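Local coordinates for protein extracellular sialidase/neuraminidase, putative (Aspergillus fumigatus, PDB 2XZI) that cleaves terminal sialic acids from glycosides as a probably secreted sialidase, acting as a KDNase that releases deaminoneuraminic acid, at residues Q63-V71 against A99-P107; D112-N122 against R150-D161. One frame throughout, in Å; residues are numbered along the deposited sequence.

Contact 1 joins two consecutive blades of the beta-propeller, whereas contact 2 lies inside the second of these blades; their centres are about 13 Å apart. Strand 101-109 links them: it faces the preceding blade through contact 1 and pairs with strand 115-122 of contact 2, with G103 O 2.8 Å from S120 N and T101 N 3.0 Å from N122 O. The tryptophans meet here too, W102 CE2 lying 3.5 Å from W121 CD1. Contact 1 reaches the sugar pocket and contact 2 borders it. D64 of contact 1 binds deamino-alpha-neuraminic acid directly; the R151 side chain of contact 2 stays about 5 Å from a bound copy, without binding it, and hydrogen-bonds N104 OD1.

Contact 1: Q63-V71 against A99-P107; sequences QDFGDINLV and AGTWGNPTP. With NA (sodium ion), chain E; KDM (deamino-alpha-neuraminic acid), chain C.
I68 and T101 form the single backbone bridge between two blades of the sialidase beta-propeller, strand 68-74 being third in its sheet and strand 101-109 first in the next. I68 N gives an almost straight bond (175°) to G100 O at 3.2 Å. W102 N returns one to I68 O at 2.9 Å. The strand axes diverge by 47°, and beyond the bridge apolar contacts take over. The two bridging side chains lie side by side, I68 CD1 against T101 CG2 at 3.8 Å. With chi1 at -59°, T101 keeps that methyl anti to its own N and turns its hydroxyl to the other strand, where OG1 donates to G66 O at 3.0 Å, in the carbonyl plane on a lone pair. Farther along, L70 CD2 rests on the backbone of G103 and on P105 CD, 3.8 Å away. The W102 ring presents its edge to I68 O, and its NE1 bonds S97 O.

At the other end a sodium ion ties the parts together. D67 OD1 and N69 OD1 each bind it at 2.4 Å, G96 O and G98 O add two more ligands, and two waters complete six. One of these waters also donates to I68 O and G100 O, coupling the metal to the bridge; the other links D67 OD2 and N69 ND2. Before this turn, D64 leads into the sugar-binding pocket, its backbone O close to the T101 methyl. R58 holds D64 OD1 in a salt bridge, while D64 OD2 accepts a very short hydrogen bond, 2.5 Å, from O2 of deamino-alpha-neuraminic acid.

Contact 2: D112-N122 against R150-D161; sequences DNTIYLFLSWN and RRHLYLTESRDD
L155 CD1 sits squarely over the F118 ring, 3.6 Å from its centroid and only 5° off the normal, a CH-pi contact in the buried middle of the pairing. L155 CG lies anti to the backbone N (chi1 179°), which carries its methyls back across to the opposite strand, where they also touch CD1 of Y116. Towards the sugar pocket, S120 CB lies over one face of the R151 guanidinium, toward its rim, 3.4 Å from NH2. R151 NH1 bonds N122 OD1 at 3.0 Å, in the carbonyl plane of that side-chain amide, and the guanidinium has a further partner in D183. Eight backbone hydrogen bonds, two at each of four pairs from I115-S158 to W121-H152, join the strands between the two faces: 115-122 and 152-158 are second and third in an antiparallel propeller blade.

On the reverse face, L117 packs beside T156, and farther on W121 forms an aromatic cluster with H152 directly opposite and Y154 diagonally across. Its six-membered ring turns an edge to the face of H152 at 87°, with CE3 3.6 Å from H152 CD2, a T-shaped pair. Y154 makes a looser, offset edge-to-face pair with the five-membered ring and touches W121 CB through CD1 at 3.8 Å. D170 and the W147 carbonyl hold both H152 nitrogens.

The far end is more open and polar. Exposed R159 reaches T114 OG1 through NH1 at 2.9 Å, by a bent bond; that hydroxyl donates to D112 OD2, and D112 OD1 closes an Asx turn on T114 N. N113 ND2 meets D161 OD1 at 3.0 Å from above the carboxylate plane, and a water bridges N113 O to D161 N.

Contact 1: Q63-V71 against A99-P107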
loop_
_atom_site.group_PDB
_atom_site.type_symbol
_atom_site.label_atom_id
_atom_site.label_comp_id
_atom_site.label_asym_id
_atom_site.label_seq_id
_atom_site.Cartn_x
_atom_site.Cartn_y
_atom_site.Cartn_z
ATOM N N GLN A 63 -6.893 15.871 -2.082
ATOM C CA GLN A 63 -6.721 15.973 -0.628
ATOM C C GLN A 63 -7.047 14.686 0.116
ATOM O O GLN A 63 -7.773 13.836 -0.384
ATOM C CB GLN A 63 -7.529 17.148 -0.060
ATOM C CG GLN A 63 -7.042 18.491 -0.603
ATOM C CD GLN A 63 -8.064 19.605 -0.456
ATOM O OE1 GLN A 63 -9.235 19.435 -0.781
ATOM N NE2 GLN A 63 -7.614 20.759 0.027
ATOM N N ASP A 64 -6.490 14.561 1.319
ATOM C CA ASP A 64 -6.622 13.352 2.144
ATOM C C ASP A 64 -7.983 13.238 2.820
ATOM O O ASP A 64 -8.321 12.183 3.364
ATOM C CB ASP A 64 -5.591 13.339 3.286
ATOM C CG ASP A 64 -4.137 13.404 2.825
ATOM O OD1 ASP A 64 -3.824 13.246 1.637
ATOM O OD2 ASP A 64 -3.284 13.642 3.712
ATOM N N PHE A 65 -8.729 14.340 2.844
ATOM C CA PHE A 65 -10.012 14.413 3.537
ATOM C C PHE A 65 -11.092 14.738 2.512
ATOM O O PHE A 65 -10.789 15.075 1.359
ATOM C CB PHE A 65 -9.969 15.518 4.606
ATOM C CG PHE A 65 -9.536 16.851 4.055
ATOM C CD1 PHE A 65 -10.471 17.732 3.495
ATOM C CD2 PHE A 65 -8.197 17.215 4.065
ATOM C CE1 PHE A 65 -10.067 18.961 2.956
ATOM C CE2 PHE A 65 -7.786 18.445 3.524
ATOM C CZ PHE A 65 -8.726 19.308 2.963
ATOM N N GLY A 66 -12.346 14.667 2.951
ATOM C CA GLY A 66 -13.486 14.846 2.055
ATOM C C GLY A 66 -13.969 13.519 1.512
ATOM O O GLY A 66 -13.657 12.458 2.051
ATOM N N ASP A 67 -14.753 13.586 0.437
ATOM C CA ASP A 67 -15.387 12.413 -0.139
ATOM C C ASP A 67 -14.352 11.562 -0.884
ATOM O O ASP A 67 -13.857 11.939 -1.964
ATOM C CB ASP A 67 -16.519 12.853 -1.076
ATOM C CG ASP A 67 -17.349 11.698 -1.580
ATOM O OD1 ASP A 67 -17.194 10.553 -1.092
ATOM O OD2 ASP A 67 -18.191 11.935 -2.473
ATOM N N ILE A 68 -14.037 10.407 -0.296
ATOM C CA ILE A 68 -13.039 9.482 -0.841
ATOM C C ILE A 68 -13.619 8.093 -0.727
ATOM O O ILE A 68 -14.081 7.703 0.347
ATOM C CB ILE A 68 -11.694 9.590 -0.076
ATOM C CG1 ILE A 68 -11.089 10.989 -0.207
ATOM C CG2 ILE A 68 -10.707 8.516 -0.543
ATOM C CD1 ILE A 68 -9.893 11.258 0.701
ATOM N N ASN A 69 -13.629 7.370 -1.846
ATOM C CA ASN A 69 -14.142 6.001 -1.898
ATOM C C ASN A 69 -13.017 5.005 -2.076
ATOM O O ASN A 69 -11.979 5.338 -2.671
ATOM C CB ASN A 69 -15.198 5.832 -3.015
ATOM C CG ASN A 69 -16.328 6.806 -2.894
ATOM O OD1 ASN A 69 -16.580 7.337 -1.821
ATOM N ND2 ASN A 69 -17.055 7.024 -3.993
ATOM N N LEU A 70 -13.227 3.791 -1.578
ATOM C CA LEU A 70 -12.232 2.736 -1.768
ATOM C C LEU A 70 -12.588 1.959 -3.013
ATOM O O LEU A 70 -13.617 1.279 -3.046
ATOM C CB LEU A 70 -12.188 1.799 -0.557
ATOM C CG LEU A 70 -10.853 1.103 -0.270
ATOM C CD1 LEU A 70 -10.435 0.123 -1.377
ATOM C CD2 LEU A 70 -9.757 2.084 -0.004
ATOM N N VAL A 71 -11.731 2.074 -4.025
ATOM C CA VAL A 71 -11.969 1.490 -5.346
ATOM C C VAL A 71 -10.956 0.390 -5.645
ATOM O O VAL A 71 -9.956 0.250 -4.942
ATOM C CB VAL A 71 -11.994 2.584 -6.466
ATOM C CG1 VAL A 71 -13.156 3.562 -6.218
ATOM C CG2 VAL A 71 -10.639 3.310 -6.601
ATOM N N ALA A 99 -20.177 10.831 2.440
ATOM C CA ALA A 99 -19.228 11.803 1.867
ATOM C C ALA A 99 -17.963 11.902 2.732
ATOM O O ALA A 99 -17.177 12.863 2.636
ATOM C CB ALA A 99 -19.886 13.160 1.724
ATOM N N GLY A 100 -17.783 10.891 3.576
ATOM C CA GLY A 100 -16.582 10.758 4.376
ATOM C C GLY A 100 -15.480 10.069 3.594
ATOM O O GLY A 100 -15.602 9.802 2.387
ATOM N N THR A 101 -14.407 9.760 4.306
ATOM C CA THR A 101 -13.184 9.214 3.739
ATOM C C THR A 101 -13.097 7.734 4.051
ATOM O O THR A 101 -13.040 7.357 5.227
ATOM C CB THR A 101 -11.925 9.888 4.374
ATOM O OG1 THR A 101 -11.932 11.305 4.158
ATOM C CG2 THR A 101 -10.615 9.251 3.868
ATOM N N TRP A 102 -13.106 6.902 3.010
ATOM C CA TRP A 102 -12.770 5.486 3.123
ATOM C C TRP A 102 -11.401 5.296 2.487
ATOM O O TRP A 102 -11.240 5.566 1.295
ATOM C CB TRP A 102 -13.779 4.604 2.379
ATOM C CG TRP A 102 -15.157 4.609 2.943
ATOM C CD1 TRP A 102 -16.195 5.378 2.524
ATOM C CD2 TRP A 102 -15.646 3.824 4.039
ATOM N NE1 TRP A 102 -17.316 5.117 3.288
ATOM C CE2 TRP A 102 -17.003 4.168 4.221
ATOM C CE3 TRP A 102 -15.070 2.855 4.877
ATOM C CZ2 TRP A 102 -17.799 3.586 5.220
ATOM C CZ3 TRP A 102 -15.862 2.274 5.862
ATOM C CH2 TRP A 102 -17.209 2.641 6.021
ATOM N N GLY A 103 -10.425 4.814 3.250
ATOM C CA GLY A 103 -9.080 4.705 2.693
ATOM C C GLY A 103 -8.110 3.820 3.424
ATOM O O GLY A 103 -8.497 2.918 4.165
ATOM N N ASN A 104 -6.827 4.097 3.200
ATOM C CA ASN A 104 -5.737 3.274 3.747
ATOM C C ASN A 104 -5.893 1.776 3.433
ATOM O O ASN A 104 -5.819 0.937 4.328
ATOM C CB ASN A 104 -5.618 3.476 5.269
ATOM C CG ASN A 104 -4.954 4.777 5.632
ATOM O OD1 ASN A 104 -5.532 5.859 5.442
ATOM N ND2 ASN A 104 -3.729 4.699 6.127
ATOM N N PRO A 105 -6.133 1.416 2.163
ATOM C CA PRO A 105 -6.316 -0.018 1.924
ATOM C C PRO A 105 -5.115 -0.850 2.376
ATOM O O PRO A 105 -3.973 -0.556 2.008
ATOM C CB PRO A 105 -6.481 -0.099 0.394
ATOM C CG PRO A 105 -5.787 1.123 -0.103
ATOM C CD PRO A 105 -6.104 2.172 0.899
ATOM N N THR A 106 -5.383 -1.875 3.189
ATOM C CA THR A 106 -4.339 -2.774 3.693
ATOM C C THR A 106 -4.847 -4.221 3.609
ATOM O O THR A 106 -5.377 -4.765 4.580
ATOM C CB THR A 106 -3.906 -2.392 5.123
ATOM O OG1 THR A 106 -3.669 -0.985 5.177
ATOM C CG2 THR A 106 -2.626 -3.113 5.526
ATOM N N PRO A 107 -4.679 -4.841 2.435
ATOM C CA PRO A 107 -5.174 -6.199 2.180
ATOM C C PRO A 107 -4.207 -7.277 2.641
ATOM O O PRO A 107 -2.991 -7.055 2.684
ATOM C CB PRO A 107 -5.334 -6.225 0.656
ATOM C CG PRO A 107 -4.244 -5.303 0.174
ATOM C CD PRO A 107 -4.237 -4.180 1.188
HETATM NA NA NA E . -18.387 8.450 -0.791
HETATM C C2 KDM C . -0.356 11.755 3.327
HETATM C C1 KDM C . 0.904 11.951 2.493
HETATM C C3 KDM C . -1.370 10.872 2.575
HETATM C C4 KDM C . -2.319 10.080 3.521
HETATM C C5 KDM C . -2.342 10.579 4.972
HETATM C C6 KDM C . -0.897 10.585 5.530
HETATM C C7 KDM C . -0.776 11.288 6.891
HETATM C C8 KDM C . 0.637 11.099 7.472
HETATM C C9 KDM C . 0.784 11.833 8.793
HETATM O O5 KDM C . -3.234 9.775 5.786
HETATM O O1A KDM C . 0.828 11.800 1.251
HETATM O O1B KDM C . 1.932 12.271 3.137
HETATM O O4 KDM C . -3.641 10.167 2.986
HETATM O O6 KDM C . 0.063 11.216 4.618
HETATM O O7 KDM C . -1.043 12.683 6.718
HETATM O O8 KDM C . 0.904 9.710 7.715
HETATM O O9 KDM C . -0.094 11.200 9.739
HETATM O O2 KDM C . -0.883 13.075 3.505
HETATM O O HOH W 1 -13.112 14.229 5.545
HETATM O O HOH W 2 -19.014 9.110 -3.096
HETATM O O HOH W 3 -16.835 8.181 0.837
#

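Contact 2: D112-N122 against R150-D161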
loop_
_atom_site.group_PDB
_atom_site.type_symbol
_atom_site.label_atom_id
_atom_site.label_comp_id
_atom_site.label_asym_id
_atom_site.label_seq_id
_atom_site.Cartn_x
_atom_site.Cartn_y
_atom_site.Cartn_z
ATOM N N ASP A 112 -7.120 -19.815 2.854
ATOM C CA ASP A 112 -8.340 -20.330 2.226
ATOM C C ASP A 112 -8.757 -19.494 1.024
ATOM O O ASP A 112 -9.794 -19.747 0.417
ATOM C CB ASP A 112 -9.484 -20.349 3.245
ATOM C CG ASP A 112 -9.878 -18.953 3.715
ATOM O OD1 ASP A 112 -8.987 -18.065 3.808
ATOM O OD2 ASP A 112 -11.075 -18.717 3.967
ATOM N N ASN A 113 -7.933 -18.492 0.709
ATOM C CA ASN A 113 -8.239 -17.440 -0.272
ATOM C C ASN A 113 -9.279 -16.405 0.133
ATOM O O ASN A 113 -9.724 -15.631 -0.710
ATOM C CB ASN A 113 -8.497 -17.971 -1.694
ATOM C CG ASN A 113 -8.143 -16.953 -2.742
ATOM O OD1 ASN A 113 -7.144 -16.238 -2.610
ATOM N ND2 ASN A 113 -8.971 -16.853 -3.787
ATOM N N THR A 114 -9.660 -16.349 1.415
ATOM C CA THR A 114 -10.373 -15.153 1.873
ATOM C C THR A 114 -9.408 -13.966 1.735
ATOM O O THR A 114 -8.257 -14.033 2.193
ATOM C CB THR A 114 -10.831 -15.255 3.324
ATOM O OG1 THR A 114 -11.858 -16.254 3.413
ATOM C CG2 THR A 114 -11.390 -13.927 3.830
ATOM N N ILE A 115 -9.867 -12.911 1.085
ATOM C CA ILE A 115 -9.067 -11.694 1.060
ATOM C C ILE A 115 -9.629 -10.706 2.076
ATOM O O ILE A 115 -10.744 -10.216 1.936
ATOM C CB ILE A 115 -8.971 -11.036 -0.332
ATOM C CG1 ILE A 115 -8.505 -12.045 -1.396
ATOM C CG2 ILE A 115 -8.011 -9.840 -0.250
ATOM C CD1 ILE A 115 -9.665 -12.649 -2.209
ATOM N N TYR A 116 -8.845 -10.440 3.113
ATOM C CA TYR A 116 -9.183 -9.460 4.095
ATOM C C TYR A 116 -8.696 -8.097 3.640
ATOM O O TYR A 116 -7.601 -7.973 3.101
ATOM C CB TYR A 116 -8.512 -9.808 5.412
ATOM C CG TYR A 116 -9.123 -10.926 6.227
ATOM C CD1 TYR A 116 -10.392 -10.785 6.794
ATOM C CD2 TYR A 116 -8.391 -12.076 6.496
ATOM C CE1 TYR A 116 -10.929 -11.801 7.591
ATOM C CE2 TYR A 116 -8.917 -13.084 7.284
ATOM C CZ TYR A 116 -10.181 -12.926 7.819
ATOM O OH TYR A 116 -10.708 -13.909 8.641
ATOM N N LEU A 117 -9.515 -7.071 3.859
ATOM C CA LEU A 117 -9.108 -5.704 3.569
ATOM C C LEU A 117 -9.402 -4.820 4.783
ATOM O O LEU A 117 -10.559 -4.523 5.102
ATOM C CB LEU A 117 -9.773 -5.182 2.286
ATOM C CG LEU A 117 -9.501 -3.730 1.903
ATOM C CD1 LEU A 117 -8.120 -3.586 1.343
ATOM C CD2 LEU A 117 -10.508 -3.324 0.855
ATOM N N PHE A 118 -8.339 -4.433 5.475
ATOM C CA PHE A 118 -8.462 -3.428 6.523
ATOM C C PHE A 118 -8.451 -2.033 5.914
ATOM O O PHE A 118 -7.775 -1.794 4.923
ATOM C CB PHE A 118 -7.319 -3.566 7.536
ATOM C CG PHE A 118 -7.430 -4.779 8.429
ATOM C CD1 PHE A 118 -6.901 -6.020 8.040
ATOM C CD2 PHE A 118 -8.082 -4.679 9.667
ATOM C CE1 PHE A 118 -7.033 -7.152 8.875
ATOM C CE2 PHE A 118 -8.213 -5.810 10.502
ATOM C CZ PHE A 118 -7.677 -7.036 10.095
ATOM N N LEU A 119 -9.217 -1.123 6.516
ATOM C CA LEU A 119 -9.390 0.233 5.991
ATOM C C LEU A 119 -9.505 1.204 7.147
ATOM O O LEU A 119 -9.928 0.804 8.227
ATOM C CB LEU A 119 -10.704 0.363 5.197
ATOM C CG LEU A 119 -10.973 -0.554 4.025
ATOM C CD1 LEU A 119 -12.435 -0.469 3.581
ATOM C CD2 LEU A 119 -10.060 -0.182 2.883
ATOM N N SER A 120 -9.161 2.464 6.899
ATOM C CA SER A 120 -9.431 3.561 7.814
ATOM C C SER A 120 -10.621 4.377 7.295
ATOM O O SER A 120 -10.887 4.414 6.079
ATOM C CB SER A 120 -8.193 4.458 7.921
ATOM O OG SER A 120 -7.076 3.765 8.481
ATOM N N TRP A 121 -11.348 5.006 8.224
ATOM C CA TRP A 121 -12.460 5.884 7.883
ATOM C C TRP A 121 -12.393 7.117 8.764
ATOM O O TRP A 121 -11.979 7.029 9.932
ATOM C CB TRP A 121 -13.779 5.154 8.156
ATOM C CG TRP A 121 -14.992 5.983 7.948
ATOM C CD1 TRP A 121 -15.687 6.097 6.786
ATOM C CD2 TRP A 121 -15.682 6.793 8.919
ATOM N NE1 TRP A 121 -16.757 6.934 6.955
ATOM C CE2 TRP A 121 -16.782 7.379 8.252
ATOM C CE3 TRP A 121 -15.466 7.101 10.277
ATOM C CZ2 TRP A 121 -17.681 8.251 8.899
ATOM C CZ3 TRP A 121 -16.363 7.981 10.918
ATOM C CH2 TRP A 121 -17.448 8.537 10.221
ATOM N N ASN A 122 -12.820 8.250 8.226
ATOM C CA ASN A 122 -13.206 9.408 9.042
ATOM C C ASN A 122 -14.415 10.087 8.429
ATOM O O ASN A 122 -14.723 9.896 7.239
ATOM C CB ASN A 122 -12.056 10.417 9.283
ATOM C CG ASN A 122 -11.428 10.919 8.004
ATOM O OD1 ASN A 122 -10.396 10.412 7.565
ATOM N ND2 ASN A 122 -12.058 11.919 7.382
ATOM N N ARG A 150 -13.272 10.689 15.382
ATOM C CA ARG A 150 -12.009 9.928 15.402
ATOM C C ARG A 150 -11.864 9.127 14.135
ATOM O O ARG A 150 -12.830 8.939 13.391
ATOM C CB ARG A 150 -11.911 8.988 16.609
ATOM C CG ARG A 150 -12.899 7.820 16.609
ATOM C CD ARG A 150 -12.840 6.999 17.898
ATOM N NE ARG A 150 -11.534 6.356 18.077
ATOM C CZ ARG A 150 -11.264 5.353 18.911
ATOM N NH1 ARG A 150 -12.208 4.822 19.678
ATOM N NH2 ARG A 150 -10.044 4.851 18.956
ATOM N N ARG A 151 -10.642 8.672 13.885
ATOM C CA ARG A 151 -10.407 7.722 12.807
ATOM C C ARG A 151 -10.835 6.323 13.250
ATOM O O ARG A 151 -10.443 5.846 14.331
ATOM C CB ARG A 151 -8.947 7.773 12.373
ATOM C CG ARG A 151 -8.602 9.067 11.655
ATOM C CD ARG A 151 -8.742 8.915 10.149
ATOM N NE ARG A 151 -7.596 8.179 9.619
ATOM C CZ ARG A 151 -7.398 7.904 8.335
ATOM N NH1 ARG A 151 -8.308 8.249 7.427
ATOM N NH2 ARG A 151 -6.296 7.263 7.981
ATOM N N HIS A 152 -11.648 5.677 12.420
ATOM C CA HIS A 152 -12.133 4.305 12.673
ATOM C C HIS A 152 -11.331 3.307 11.870
ATOM O O HIS A 152 -10.675 3.679 10.908
ATOM C CB HIS A 152 -13.617 4.177 12.306
ATOM C CG HIS A 152 -14.528 4.925 13.225
ATOM N ND1 HIS A 152 -15.600 4.324 13.852
ATOM C CD2 HIS A 152 -14.537 6.222 13.621
ATOM C CE1 HIS A 152 -16.216 5.212 14.612
ATOM N NE2 HIS A 152 -15.601 6.372 14.480
ATOM N N LEU A 153 -11.384 2.053 12.301
ATOM C CA LEU A 153 -10.749 0.936 11.636
ATOM C C LEU A 153 -11.839 -0.037 11.251
ATOM O O LEU A 153 -12.593 -0.519 12.108
ATOM C CB LEU A 153 -9.739 0.254 12.574
ATOM C CG LEU A 153 -9.042 -0.978 11.981
ATOM C CD1 LEU A 153 -7.967 -0.513 11.020
ATOM C CD2 LEU A 153 -8.426 -1.805 13.050
ATOM N N TYR A 154 -11.941 -0.292 9.951
ATOM C CA TYR A 154 -12.935 -1.177 9.380
ATOM C C TYR A 154 -12.309 -2.405 8.746
ATOM O O TYR A 154 -11.155 -2.374 8.309
ATOM C CB TYR A 154 -13.706 -0.406 8.326
ATOM C CG TYR A 154 -14.878 0.388 8.871
ATOM C CD1 TYR A 154 -14.725 1.707 9.323
ATOM C CD2 TYR A 154 -16.150 -0.171 8.914
ATOM C CE1 TYR A 154 -15.820 2.435 9.788
ATOM C CE2 TYR A 154 -17.249 0.567 9.385
ATOM C CZ TYR A 154 -17.077 1.849 9.828
ATOM O OH TYR A 154 -18.173 2.561 10.283
ATOM N N LEU A 155 -13.091 -3.475 8.671
ATOM C CA LEU A 155 -12.668 -4.690 7.986
ATOM C C LEU A 155 -13.750 -5.184 7.046
ATOM O O LEU A 155 -14.901 -5.355 7.447
ATOM C CB LEU A 155 -12.320 -5.784 9.003
ATOM C CG LEU A 155 -11.875 -7.129 8.429
ATOM C CD1 LEU A 155 -10.533 -7.034 7.676
ATOM C CD2 LEU A 155 -11.800 -8.183 9.540
ATOM N N THR A 156 -13.367 -5.402 5.793
ATOM C CA THR A 156 -14.221 -6.105 4.838
ATOM C C THR A 156 -13.445 -7.310 4.315
ATOM O O THR A 156 -12.217 -7.407 4.480
ATOM C CB THR A 156 -14.688 -5.163 3.707
ATOM O OG1 THR A 156 -15.423 -5.918 2.729
ATOM C CG2 THR A 156 -13.509 -4.487 3.023
ATOM N N GLU A 157 -14.155 -8.262 3.723
ATOM C CA GLU A 157 -13.476 -9.387 3.101
ATOM C C GLU A 157 -14.235 -9.885 1.891
ATOM O O GLU A 157 -15.412 -9.570 1.713
ATOM C CB GLU A 157 -13.200 -10.517 4.102
ATOM C CG GLU A 157 -14.431 -11.238 4.619
ATOM C CD GLU A 157 -15.188 -10.459 5.671
ATOM O OE1 GLU A 157 -14.538 -9.868 6.561
ATOM O OE2 GLU A 157 -16.433 -10.455 5.624
ATOM N N SER A 158 -13.517 -10.611 1.050
ATOM C CA SER A 158 -14.109 -11.250 -0.118
ATOM C C SER A 158 -13.872 -12.746 -0.057
ATOM O O SER A 158 -12.779 -13.200 0.286
ATOM C CB SER A 158 -13.521 -10.658 -1.400
ATOM O OG SER A 158 -13.947 -11.379 -2.554
ATOM N N ARG A 159 -14.922 -13.506 -0.403
ATOM C CA ARG A 159 -14.829 -14.968 -0.440
ATOM C C ARG A 159 -14.834 -15.500 -1.871
ATOM O O ARG A 159 -14.819 -16.718 -2.078
ATOM C CB ARG A 159 -16.012 -15.606 0.296
ATOM C CG ARG A 159 -16.384 -14.998 1.626
ATOM C CD ARG A 159 -15.309 -15.203 2.685
ATOM N NE ARG A 159 -15.784 -14.752 3.994
ATOM C CZ ARG A 159 -15.202 -15.070 5.151
ATOM N NH1 ARG A 159 -14.081 -15.796 5.170
ATOM N NH2 ARG A 159 -15.725 -14.618 6.290
ATOM N N ASP A 160 -14.871 -14.594 -2.843
ATOM C CA ASP A 160 -15.016 -14.964 -4.257
ATOM C C ASP A 160 -13.954 -14.297 -5.133
ATOM O O ASP A 160 -14.244 -13.769 -6.217
ATOM C CB ASP A 160 -16.438 -14.667 -4.748
ATOM C CG ASP A 160 -16.835 -13.207 -4.590
ATOM O OD1 ASP A 160 -15.984 -12.364 -4.214
ATOM O OD2 ASP A 160 -18.027 -12.883 -4.842
ATOM N N ASP A 161 -12.717 -14.322 -4.619
ATOM C CA ASP A 161 -11.534 -13.888 -5.367
ATOM C C ASP A 161 -11.640 -12.392 -5.742
ATOM O O ASP A 161 -11.186 -11.961 -6.827
ATOM C CB ASP A 161 -11.349 -14.807 -6.596
ATOM C CG ASP A 161 -9.891 -15.041 -6.961
ATOM O OD1 ASP A 161 -8.996 -14.875 -6.101
ATOM O OD2 ASP A 161 -9.628 -15.432 -8.131
HETATM O O HOH W 4 -11.813 -15.928 -2.401
HETATM O O HOH W 5 -7.812 3.532 11.092
#